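Local structure of hydrolase (Bacteroides thetaiotaomicron, 2OBB) at residues A[10-15]-A[57-61]. The protein binds a magnesium ion and is probably a hydrolase of the HAD (haloacid dehalogenase) type, although its substrate is unknown. Numbering follows the deposited sequence. Where two conformers were deposited one is given.
Sequences FDGTIV and AIEWC. With MG (magnesium ion), chain B.
The ring of Phe10 meets the helix through Ala57, whose CB sits over the centre of one face, 3.7 Å from the ring centroid, while Val15 CG2 covers the opposite face nearer the rim. With CG anti to the backbone N (chi1 -174°), the phenyl group turns an edge to the face of Trp60 in an offset edge-to-face pair, planes at 73°, with Phe10 CE1 3.9 Å from Trp60 CE3. Cys61 SG reaches the same CE1 obliquely, a sulfur-aromatic contact. Val15 CG1 lies over the six-membered ring of Trp60, 3.5 Å from Trp60 CH2, and Ile14 CG2 comes obliquely to Trp60 CZ3. Replacing Phe10 by an alanine would probably open a gap between Ala57 and Val15 and deprive Trp60 of its edge-on partner. The loop illustrates how a metal site is backed by an apolar layer: Asp11 O binds magnesium, with Asp9, Asp97 and three waters completing its coordination; Asp9, Asp11 and Thr13 fit the HAD DxDxT pattern. Phe10 O accepts hydrogen bonds from Thr13 N and Ile14 N, closing the turn. Following strand 5-8, this turn packs against helix 51-62; Leu45 of neighbouring strand 42-45 touches Phe10, and helix 29-38 meets Ile14 through Leu33 and Trp60 through Val30.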
loop_
_atom_site.group_PDB
_atom_site.type_symbol
_atom_site.label_atom_id
_atom_site.label_comp_id
_atom_site.label_asym_id
_atom_site.label_seq_id
_atom_site.Cartn_x
_atom_site.Cartn_y
_atom_site.Cartn_z
ATOM N N PHE A 10 -3.418 7.193 7.209
ATOM C CA PHE A 10 -3.468 8.217 8.213
ATOM C C PHE A 10 -2.427 7.999 9.316
ATOM O O PHE A 10 -1.430 8.754 9.369
ATOM C CB PHE A 10 -4.878 8.354 8.786
ATOM C CG PHE A 10 -5.034 9.503 9.741
ATOM C CD1 PHE A 10 -4.888 10.823 9.304
ATOM C CD2 PHE A 10 -5.363 9.277 11.079
ATOM C CE1 PHE A 10 -5.058 11.909 10.189
ATOM C CE2 PHE A 10 -5.530 10.366 11.977
ATOM C CZ PHE A 10 -5.377 11.673 11.526
ATOM N N ASP A 11 -2.643 6.996 10.186
ATOM C CA ASP A 11 -1.753 6.790 11.333
ATOM C C ASP A 11 -0.350 6.303 10.954
ATOM O O ASP A 11 -0.185 5.269 10.277
ATOM C CB ASP A 11 -2.361 5.833 12.353
ATOM C CG ASP A 11 -3.763 6.224 12.758
ATOM O OD1 ASP A 11 -3.924 7.103 13.634
ATOM O OD2 ASP A 11 -4.710 5.637 12.196
ATOM N N GLY A 12 0.657 7.047 11.409
ATOM C CA GLY A 12 2.048 6.750 11.088
ATOM C C GLY A 12 2.486 7.389 9.778
ATOM O O GLY A 12 3.660 7.339 9.426
ATOM N N THR A 13 1.531 7.976 9.056
ATOM C CA THR A 13 1.775 8.552 7.748
ATOM C C THR A 13 1.570 10.064 7.725
ATOM O O THR A 13 2.448 10.794 7.298
ATOM C CB THR A 13 0.870 7.899 6.671
ATOM O OG1 THR A 13 1.071 6.484 6.686
ATOM C CG2 THR A 13 1.187 8.433 5.258
ATOM N N ILE A 14 0.377 10.513 8.130
ATOM C CA ILE A 14 0.043 11.929 8.231
ATOM C C ILE A 14 0.302 12.412 9.677
ATOM O O ILE A 14 0.730 13.562 9.893
ATOM C CB ILE A 14 -1.446 12.187 7.817
ATOM C CG1 ILE A 14 -1.668 11.915 6.316
ATOM C CG2 ILE A 14 -1.882 13.634 8.127
ATOM C CD1 ILE A 14 -3.105 12.072 5.863
ATOM N N VAL A 15 0.017 11.533 10.663
ATOM C CA VAL A 15 0.306 11.816 12.074
ATOM C C VAL A 15 1.148 10.704 12.674
ATOM O O VAL A 15 1.130 9.596 12.162
ATOM C CB VAL A 15 -0.985 11.984 12.914
ATOM C CG1 VAL A 15 -1.714 13.230 12.497
ATOM C CG2 VAL A 15 -1.904 10.736 12.792
ATOM N N ALA A 57 -10.471 11.305 12.147
ATOM C CA ALA A 57 -9.348 11.554 11.224
ATOM C C ALA A 57 -9.717 12.602 10.190
ATOM O O ALA A 57 -8.913 13.483 9.881
ATOM C CB ALA A 57 -8.853 10.261 10.539
ATOM N N ILE A 58 -10.940 12.526 9.667
ATOM C CA ILE A 58 -11.381 13.469 8.634
ATOM C C ILE A 58 -11.506 14.901 9.169
ATOM O O ILE A 58 -11.078 15.873 8.502
ATOM C CB ILE A 58 -12.706 13.008 8.007
ATOM C CG1 ILE A 58 -12.441 11.847 7.059
ATOM C CG2 ILE A 58 -13.387 14.143 7.253
ATOM C CD1 ILE A 58 -13.671 10.948 6.849
ATOM N N GLU A 59 -12.098 15.055 10.350
ATOM C CA GLU A 59 -12.241 16.393 10.915
ATOM C C GLU A 59 -10.887 17.001 11.278
ATOM O O GLU A 59 -10.667 18.195 11.077
ATOM C CB GLU A 59 -13.218 16.436 12.099
ATOM C CG GLU A 59 -14.563 17.084 11.750
ATOM C CD GLU A 59 -14.495 18.610 11.583
ATOM O OE1 GLU A 59 -13.510 19.243 12.025
ATOM O OE2 GLU A 59 -15.449 19.185 11.016
ATOM N N TRP A 60 -9.986 16.176 11.801
ATOM C CA TRP A 60 -8.646 16.639 12.117
ATOM C C TRP A 60 -7.983 17.182 10.833
ATOM O O TRP A 60 -7.316 18.228 10.854
ATOM C CB TRP A 60 -7.837 15.483 12.732
ATOM C CG TRP A 60 -6.458 15.858 13.149
ATOM C CD1 TRP A 60 -6.038 16.213 14.407
ATOM C CD2 TRP A 60 -5.305 15.963 12.291
ATOM N NE1 TRP A 60 -4.686 16.526 14.383
ATOM C CE2 TRP A 60 -4.213 16.372 13.100
ATOM C CE3 TRP A 60 -5.101 15.770 10.926
ATOM C CZ2 TRP A 60 -2.922 16.575 12.580
ATOM C CZ3 TRP A 60 -3.797 15.955 10.400
ATOM C CH2 TRP A 60 -2.735 16.368 11.234
ATOM N N CYS A 61 -8.192 16.494 9.713
ATOM C CA CYS A 61 -7.656 16.981 8.441
ATOM C C CYS A 61 -8.369 18.225 7.945
ATOM O O CYS A 61 -7.715 19.185 7.523
ATOM C CB CYS A 61 -7.676 15.904 7.368
ATOM S SG CYS A 61 -6.562 14.550 7.749
HETATM MG MG MG B . -0.102 3.717 9.190
HETATM O O HOH W 1 -0.310 2.178 7.735
HETATM O O HOH W 2 -1.919 3.006 9.703
HETATM O O HOH W 3 0.903 2.588 10.672
#